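Local coordinates for protein putative polyphosphate kinase 2 (Pseudomonas aeruginosa PAO1, PDB 3CZP) that uses inorganic polyphosphate as phosphate donor to convert AMP to ADP, and less efficiently GMP to GDP, working as a magnesium-dependent homodimer, at residues 411-416 against 471-476; 303-308 against 407-412. All coordinates share one frame; numbering follows the deposited sequence.

Interaction 1 (411-416 against 471-476); sequences LAIDKQ and EANDKR
Asn473 grips Asp414 with both ends of its side-chain amide. Its OD1 takes the backbone N of Asp414 at 3.1 Å, in the carbonyl plane and on a lone pair, while its ND2 donates to Asp414 OD2 at 2.9 Å. The side chains cross at about a right angle, and ND2 meets Asp414 OD2 from above the carboxylate plane, 66° out of it. With chi1 at 58°, Asp414 CG is tucked over its own main chain, and the carboxylate serves two partners: OD2 receives the amide, and OD1 caps Thr417 N at the start of helix 415-427. The two bonds fix the rotation of the Asn473 amide and tie it to that helix end.

The tight part lies deeper. Ala472 N donates to Ala412 O at 2.7 Å, closing the last parallel bridge, Ala412 with Glu471. The Ala472 methyl lies 3.2 Å from Ala412 O and touches Leu411 CB and Ile413 CG2 at 3.9 and 3.8 Å. By contrast, the Asp414-Asn473 pair is partly exposed.

Helix 475-496 starts just past Asp474, whose OD2 caps Phe477 N, and Arg421 of helix 415-427 donates to Ala472 O. The contact thus joins the ends of neighbouring strands 404-412 and 467-471 where each turns into its following helix.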
ATOM      1  N   LEU A 411       7.197  20.967 -20.931  1.00 26.55           N
ATOM      2  CA  LEU A 411       6.577  21.391 -22.179  1.00 27.42           C
ATOM      3  C   LEU A 411       6.286  22.885 -22.092  1.00 27.89           C
ATOM      4  O   LEU A 411       5.461  23.339 -21.291  1.00 28.30           O
ATOM      5  CB  LEU A 411       5.301  20.599 -22.512  1.00 27.47           C
ATOM      6  CG  LEU A 411       5.512  19.316 -23.336  1.00 28.86           C
ATOM      7  CD1 LEU A 411       6.442  18.338 -22.668  1.00 29.22           C
ATOM      8  CD2 LEU A 411       4.114  18.669 -23.607  1.00 27.15           C
ATOM      9  N   ALA A 412       6.958  23.637 -22.958  1.00 27.73           N
ATOM     10  CA  ALA A 412       6.894  25.093 -22.927  1.00 28.12           C
ATOM     11  C   ALA A 412       6.005  25.610 -24.064  1.00 28.99           C
ATOM     12  O   ALA A 412       6.163  25.206 -25.212  1.00 28.45           O
ATOM     13  CB  ALA A 412       8.310  25.679 -23.003  1.00 27.67           C
ATOM     14  N   ILE A 413       5.062  26.495 -23.724  1.00 29.06           N
ATOM     15  CA  ILE A 413       4.284  27.216 -24.718  1.00 29.13           C
ATOM     16  C   ILE A 413       4.294  28.691 -24.324  1.00 30.42           C
ATOM     17  O   ILE A 413       4.619  29.015 -23.160  1.00 31.43           O
ATOM     18  CB  ILE A 413       2.796  26.721 -24.884  1.00 28.62           C
ATOM     19  CG1 ILE A 413       1.966  26.925 -23.631  1.00 28.94           C
ATOM     20  CG2 ILE A 413       2.696  25.259 -25.393  1.00 26.06           C
ATOM     21  CD1 ILE A 413       0.521  26.282 -23.729  1.00 27.76           C
ATOM     22  N   ASP A 414       3.952  29.587 -25.262  1.00 30.94           N
ATOM     23  CA  ASP A 414       3.856  31.010 -24.908  1.00 31.61           C
ATOM     24  C   ASP A 414       2.437  31.372 -24.472  1.00 32.40           C
ATOM     25  O   ASP A 414       1.520  30.525 -24.544  1.00 30.70           O
ATOM     26  CB  ASP A 414       4.424  31.933 -25.989  1.00 31.54           C
ATOM     27  CG  ASP A 414       3.749  31.766 -27.336  1.00 32.33           C
ATOM     28  OD1 ASP A 414       2.528  31.527 -27.341  1.00 29.96           O
ATOM     29  OD2 ASP A 414       4.455  31.884 -28.383  1.00 28.83           O
ATOM     30  N   LYS A 415       2.280  32.594 -23.955  1.00 32.91           N
ATOM     31  CA  LYS A 415       1.003  33.032 -23.346  1.00 33.83           C
ATOM     32  C   LYS A 415      -0.095  33.081 -24.391  1.00 34.45           C
ATOM     33  O   LYS A 415      -1.260  32.793 -24.111  1.00 33.94           O
ATOM     34  CB  LYS A 415       1.126  34.454 -22.752  1.00 34.60           C
ATOM     35  CG  LYS A 415       2.169  34.668 -21.667  1.00 35.53           C
ATOM     36  CD  LYS A 415       2.159  36.142 -21.208  1.00 34.20           C
ATOM     37  CE  LYS A 415       3.476  36.614 -20.592  1.00 34.49           C
ATOM     38  NZ  LYS A 415       3.407  38.114 -20.326  1.00 38.42           N
ATOM     39  N   GLN A 416       0.321  33.485 -25.587  1.00 35.18           N
ATOM     40  CA  GLN A 416      -0.532  33.673 -26.742  1.00 36.44           C
ATOM     41  C   GLN A 416      -1.083  32.332 -27.217  1.00 37.30           C
ATOM     42  O   GLN A 416      -2.269  32.218 -27.494  1.00 37.15           O
ATOM     43  CB  GLN A 416       0.254  34.375 -27.883  1.00 35.84           C
ATOM     44  CG  GLN A 416       0.635  35.913 -27.667  1.00 33.75           C
ATOM     45  CD  GLN A 416       1.940  36.126 -26.857  1.00 31.41           C
ATOM     46  OE1 GLN A 416       2.519  35.183 -26.324  1.00 31.97           O
ATOM     47  NE2 GLN A 416       2.395  37.359 -26.783  1.00 32.11           N
ATOM     48  N   GLU A 471       9.792  22.471 -26.834  1.00 33.07           N
ATOM     49  CA  GLU A 471       9.143  23.628 -27.499  1.00 32.26           C
ATOM     50  C   GLU A 471       7.792  23.105 -27.973  1.00 31.43           C
ATOM     51  O   GLU A 471       7.726  22.298 -28.901  1.00 29.84           O
ATOM     52  CB  GLU A 471       9.968  24.111 -28.693  1.00 32.56           C
ATOM     53  CG  GLU A 471      11.369  24.647 -28.386  1.00 32.94           C
ATOM     54  CD  GLU A 471      12.429  23.553 -28.191  1.00 31.82           C
ATOM     55  OE1 GLU A 471      12.109  22.344 -28.151  1.00 30.61           O
ATOM     56  OE2 GLU A 471      13.592  23.935 -28.055  1.00 30.06           O
ATOM     57  N   ALA A 472       6.721  23.506 -27.299  1.00 31.33           N
ATOM     58  CA  ALA A 472       5.443  22.774 -27.386  1.00 31.27           C
ATOM     59  C   ALA A 472       4.306  23.519 -28.065  1.00 31.54           C
ATOM     60  O   ALA A 472       3.204  22.990 -28.192  1.00 31.66           O
ATOM     61  CB  ALA A 472       5.031  22.306 -25.976  1.00 31.44           C
ATOM     62  N   ASN A 473       4.578  24.714 -28.595  1.00 31.73           N
ATOM     63  CA  ASN A 473       3.578  25.459 -29.349  1.00 30.87           C
ATOM     64  C   ASN A 473       2.973  24.652 -30.523  1.00 32.22           C
ATOM     65  O   ASN A 473       1.825  24.874 -30.879  1.00 32.16           O
ATOM     66  CB  ASN A 473       4.165  26.763 -29.934  1.00 30.97           C
ATOM     67  CG  ASN A 473       4.175  27.927 -28.951  1.00 28.86           C
ATOM     68  OD1 ASN A 473       3.881  27.755 -27.784  1.00 22.40           O
ATOM     69  ND2 ASN A 473       4.543  29.145 -29.446  1.00 26.15           N
ATOM     70  N   ASP A 474       3.806  23.807 -31.148  1.00 32.19           N
ATOM     71  CA  ASP A 474       3.416  22.893 -32.215  1.00 31.66           C
ATOM     72  C   ASP A 474       3.390  21.505 -31.627  1.00 31.17           C
ATOM     73  O   ASP A 474       4.437  20.943 -31.279  1.00 32.37           O
ATOM     74  CB  ASP A 474       4.413  22.924 -33.401  1.00 31.27           C
ATOM     75  CG  ASP A 474       3.996  21.986 -34.536  1.00 31.87           C
ATOM     76  OD1 ASP A 474       2.875  22.135 -35.040  1.00 32.51           O
ATOM     77  OD2 ASP A 474       4.759  21.074 -34.914  1.00 35.40           O
ATOM     78  N   LYS A 475       2.191  20.967 -31.468  1.00 31.25           N
ATOM     79  CA  LYS A 475       1.987  19.623 -30.910  1.00 31.74           C
ATOM     80  C   LYS A 475       2.791  18.534 -31.612  1.00 31.95           C
ATOM     81  O   LYS A 475       3.272  17.589 -30.968  1.00 32.44           O
ATOM     82  CB  LYS A 475       0.491  19.248 -30.910  1.00 31.75           C
ATOM     83  CG  LYS A 475      -0.287  19.745 -29.670  1.00 32.27           C
ATOM     84  CD  LYS A 475      -1.766  20.168 -30.038  1.00 33.08           C
ATOM     85  CE  LYS A 475      -2.570  20.544 -28.800  1.00 33.62           C
ATOM     86  NZ  LYS A 475      -4.034  20.493 -29.048  1.00 34.00           N
ATOM     87  N   ARG A 476       2.934  18.655 -32.928  1.00 32.28           N
ATOM     88  CA  ARG A 476       3.556  17.613 -33.719  1.00 32.64           C
ATOM     89  C   ARG A 476       5.038  17.507 -33.382  1.00 32.20           C
ATOM     90  O   ARG A 476       5.571  16.404 -33.174  1.00 31.53           O
ATOM     91  CB  ARG A 476       3.356  17.906 -35.198  1.00 33.40           C
ATOM     92  CG  ARG A 476       1.918  17.868 -35.649  1.00 34.25           C
ATOM     93  CD  ARG A 476       1.831  18.068 -37.135  1.00 36.19           C
ATOM     94  NE  ARG A 476       0.524  17.667 -37.629  1.00 38.42           N
ATOM     95  CZ  ARG A 476      -0.373  18.468 -38.185  1.00 43.04           C
ATOM     96  NH1 ARG A 476      -0.130  19.761 -38.400  1.00 45.91           N
ATOM     97  NH2 ARG A 476      -1.529  17.957 -38.586  1.00 44.36           N
TER

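Interaction 2 (303-308 against 407-412); sequences AVFEGN and VKFWLA
Glu306 O accepts the shortest hydrogen bond between the two strands, from Leu411 N at 2.8 Å, with the donor tilted 23° from the carbonyl plane; Trp410 CA adds a CH...O contact to the same oxygen. Three more backbone bonds continue the parallel ladder: Val304 N to Val407 O, Phe409 N to Val304 O and Glu306 N to Phe409 O. Past Gly307 the pairing slackens, and Asn308 N reaches Leu411 O only weakly at 3.4 Å.

One face of the sheet carries Phe305 and Phe409, side by side and pointing the same way. Phe409 CD2 lies over one face of the Phe305 ring, toward its rim and 3.7 Å from Phe305 CE1; the planes are 31° apart. Helix 475-496 packs on this face through Val482 and Thr485.

On the other face, Trp410 has CG anti to its backbone N (chi1 174°), and the indole swings across to the neighbouring strand. Its six-membered ring lies over Gly307, whose CA stands 3.3 Å from the ring centroid, nearly on the normal, in a CH-pi contact. Glu306 CB touches Trp410 CE3 at 3.5 Å, while Glu306 OE2 is hydrogen-bonded to Ser366 OG. At the indole edge, a water in the ring plane accepts from Asn308 ND2 at 2.8 Å and from Trp410 NE1 at 3.2 Å.

Strands 300-307 and 404-412 are the first and fourth of a parallel sheet ordered 2-3-1-4-5, and with the P-loop that follows strand 300-307 they mark the P-loop kinase fold of PPK2 enzymes.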
ATOM      1  N   ALA A 303       9.313   8.424 -16.857  1.00 28.00           N
ATOM      2  CA  ALA A 303       9.074   9.665 -17.635  1.00 27.72           C
ATOM      3  C   ALA A 303       8.238  10.628 -16.847  1.00 26.34           C
ATOM      4  O   ALA A 303       7.101  10.333 -16.473  1.00 28.69           O
ATOM      5  CB  ALA A 303       8.435   9.383 -19.000  1.00 26.73           C
ATOM      6  N   VAL A 304       8.813  11.779 -16.554  1.00 26.21           N
ATOM      7  CA  VAL A 304       8.139  12.833 -15.840  1.00 27.09           C
ATOM      8  C   VAL A 304       7.651  13.918 -16.801  1.00 27.21           C
ATOM      9  O   VAL A 304       8.423  14.384 -17.651  1.00 28.62           O
ATOM     10  CB  VAL A 304       9.108  13.512 -14.854  1.00 27.83           C
ATOM     11  CG1 VAL A 304       8.548  14.879 -14.466  1.00 25.25           C
ATOM     12  CG2 VAL A 304       9.424  12.581 -13.613  1.00 24.20           C
ATOM     13  N   PHE A 305       6.397  14.325 -16.681  1.00 28.18           N
ATOM     14  CA  PHE A 305       5.856  15.422 -17.508  1.00 27.42           C
ATOM     15  C   PHE A 305       5.351  16.600 -16.708  1.00 27.72           C
ATOM     16  O   PHE A 305       4.476  16.453 -15.855  1.00 27.78           O
ATOM     17  CB  PHE A 305       4.684  14.924 -18.384  1.00 29.96           C
ATOM     18  CG  PHE A 305       5.095  14.034 -19.501  1.00 28.35           C
ATOM     19  CD1 PHE A 305       5.274  14.545 -20.799  1.00 31.12           C
ATOM     20  CD2 PHE A 305       5.299  12.680 -19.283  1.00 28.40           C
ATOM     21  CE1 PHE A 305       5.645  13.708 -21.827  1.00 29.12           C
ATOM     22  CE2 PHE A 305       5.726  11.820 -20.317  1.00 27.88           C
ATOM     23  CZ  PHE A 305       5.870  12.310 -21.576  1.00 28.23           C
ATOM     24  N   GLU A 306       5.922  17.767 -16.988  1.00 27.77           N
ATOM     25  CA  GLU A 306       5.464  19.022 -16.474  1.00 26.37           C
ATOM     26  C   GLU A 306       5.308  19.991 -17.656  1.00 26.67           C
ATOM     27  O   GLU A 306       5.827  19.745 -18.765  1.00 25.84           O
ATOM     28  CB  GLU A 306       6.460  19.595 -15.453  1.00 26.32           C
ATOM     29  CG  GLU A 306       6.840  18.726 -14.229  1.00 28.09           C
ATOM     30  CD  GLU A 306       5.759  18.586 -13.131  1.00 30.47           C
ATOM     31  OE1 GLU A 306       4.763  19.313 -13.167  1.00 30.04           O
ATOM     32  OE2 GLU A 306       5.941  17.721 -12.212  1.00 33.37           O
ATOM     33  N   GLY A 307       4.554  21.068 -17.430  1.00 25.73           N
ATOM     34  CA  GLY A 307       4.526  22.188 -18.386  1.00 26.24           C
ATOM     35  C   GLY A 307       3.421  23.134 -18.056  1.00 27.34           C
ATOM     36  O   GLY A 307       2.612  22.877 -17.172  1.00 27.37           O
ATOM     37  N   ASN A 308       3.358  24.223 -18.804  1.00 29.45           N
ATOM     38  CA  ASN A 308       2.279  25.166 -18.695  1.00 30.74           C
ATOM     39  C   ASN A 308       0.898  24.482 -18.890  1.00 30.61           C
ATOM     40  O   ASN A 308       0.775  23.439 -19.502  1.00 30.48           O
ATOM     41  CB  ASN A 308       2.487  26.269 -19.761  1.00 31.18           C
ATOM     42  CG  ASN A 308       3.724  27.139 -19.490  1.00 33.09           C
ATOM     43  OD1 ASN A 308       3.813  27.824 -18.443  1.00 35.53           O
ATOM     44  ND2 ASN A 308       4.674  27.140 -20.445  1.00 31.06           N
ATOM     45  N   VAL A 407      13.718  10.271 -17.393  1.00 24.50           N
ATOM     46  CA  VAL A 407      13.556  11.296 -18.417  1.00 24.77           C
ATOM     47  C   VAL A 407      12.565  12.345 -17.900  1.00 25.33           C
ATOM     48  O   VAL A 407      11.555  11.977 -17.319  1.00 24.39           O
ATOM     49  CB  VAL A 407      13.131  10.627 -19.744  1.00 25.08           C
ATOM     50  CG1 VAL A 407      13.116  11.638 -20.840  1.00 26.53           C
ATOM     51  CG2 VAL A 407      14.195   9.502 -20.135  1.00 21.67           C
ATOM     52  N   LYS A 408      12.866  13.637 -18.064  1.00 24.18           N
ATOM     53  CA  LYS A 408      12.056  14.729 -17.505  1.00 24.00           C
ATOM     54  C   LYS A 408      11.735  15.801 -18.560  1.00 23.43           C
ATOM     55  O   LYS A 408      12.636  16.365 -19.170  1.00 23.66           O
ATOM     56  CB  LYS A 408      12.842  15.401 -16.360  1.00 24.52           C
ATOM     57  CG  LYS A 408      13.071  14.536 -15.125  1.00 22.83           C
ATOM     58  CD  LYS A 408      13.733  15.346 -14.014  1.00 24.16           C
ATOM     59  CE  LYS A 408      15.192  15.677 -14.273  1.00 24.96           C
ATOM     60  NZ  LYS A 408      15.957  16.249 -13.046  1.00 20.99           N
ATOM     61  N   PHE A 409      10.457  16.098 -18.754  1.00 23.80           N
ATOM     62  CA  PHE A 409      10.016  17.025 -19.791  1.00 23.70           C
ATOM     63  C   PHE A 409       9.333  18.258 -19.192  1.00 24.58           C
ATOM     64  O   PHE A 409       8.419  18.143 -18.387  1.00 25.04           O
ATOM     65  CB  PHE A 409       9.022  16.315 -20.753  1.00 24.08           C
ATOM     66  CG  PHE A 409       9.618  15.122 -21.522  1.00 23.79           C
ATOM     67  CD1 PHE A 409      10.523  15.316 -22.568  1.00 24.78           C
ATOM     68  CD2 PHE A 409       9.285  13.831 -21.185  1.00 23.17           C
ATOM     69  CE1 PHE A 409      11.064  14.269 -23.230  1.00 23.44           C
ATOM     70  CE2 PHE A 409       9.817  12.773 -21.886  1.00 24.25           C
ATOM     71  CZ  PHE A 409      10.705  12.990 -22.897  1.00 25.19           C
ATOM     72  N   TRP A 410       9.745  19.435 -19.641  1.00 24.93           N
ATOM     73  CA  TRP A 410       9.019  20.643 -19.413  1.00 25.50           C
ATOM     74  C   TRP A 410       8.504  21.068 -20.751  1.00 26.04           C
ATOM     75  O   TRP A 410       9.279  21.449 -21.612  1.00 26.56           O
ATOM     76  CB  TRP A 410       9.888  21.774 -18.829  1.00 25.49           C
ATOM     77  CG  TRP A 410       9.103  23.013 -18.753  1.00 25.82           C
ATOM     78  CD1 TRP A 410       9.092  24.061 -19.664  1.00 27.32           C
ATOM     79  CD2 TRP A 410       8.085  23.321 -17.788  1.00 27.04           C
ATOM     80  NE1 TRP A 410       8.141  25.008 -19.282  1.00 26.65           N
ATOM     81  CE2 TRP A 410       7.519  24.582 -18.146  1.00 25.37           C
ATOM     82  CE3 TRP A 410       7.590  22.651 -16.664  1.00 27.40           C
ATOM     83  CZ2 TRP A 410       6.502  25.181 -17.407  1.00 28.32           C
ATOM     84  CZ3 TRP A 410       6.560  23.263 -15.925  1.00 27.50           C
ATOM     85  CH2 TRP A 410       6.029  24.496 -16.297  1.00 26.52           C
ATOM     86  N   LEU A 411       7.197  20.967 -20.931  1.00 26.55           N
ATOM     87  CA  LEU A 411       6.577  21.391 -22.179  1.00 27.42           C
ATOM     88  C   LEU A 411       6.286  22.885 -22.092  1.00 27.89           C
ATOM     89  O   LEU A 411       5.461  23.339 -21.291  1.00 28.30           O
ATOM     90  CB  LEU A 411       5.301  20.599 -22.512  1.00 27.47           C
ATOM     91  CG  LEU A 411       5.512  19.316 -23.336  1.00 28.86           C
ATOM     92  CD1 LEU A 411       6.442  18.338 -22.668  1.00 29.22           C
ATOM     93  CD2 LEU A 411       4.114  18.669 -23.607  1.00 27.15           C
ATOM     94  N   ALA A 412       6.958  23.637 -22.958  1.00 27.73           N
ATOM     95  CA  ALA A 412       6.894  25.093 -22.927  1.00 28.12           C
ATOM     96  C   ALA A 412       6.005  25.610 -24.064  1.00 28.99           C
ATOM     97  O   ALA A 412       6.163  25.206 -25.212  1.00 28.45           O
ATOM     98  CB  ALA A 412       8.310  25.679 -23.003  1.00 27.67           C
TER
HETATM   99  O   HOH W   1       7.337  27.966 -20.087  1.00 43.14           O

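Interactions 1 and 2 share Leu411 and Ala412 at the end of strand 404-412, and their centres lie about 12 Å apart. Along the chain, 303-308 comes first, then 407-412, whose last two residues also open 411-416, and 471-476 closes the series. In the five-stranded parallel sheet, strand 404-412 lies between 300-307, the partner in interaction 2, and the outermost strand 467-471, whose end enters interaction 1. Both contacts belong to the second PPK2 domain. As the N-terminal domain seems to be catalytically inactive, this second domain probably carries the activity. Together the two contacts link three strands adjacent in the sheet near their C-terminal ends, the side where P-loop kinases generally place their active site.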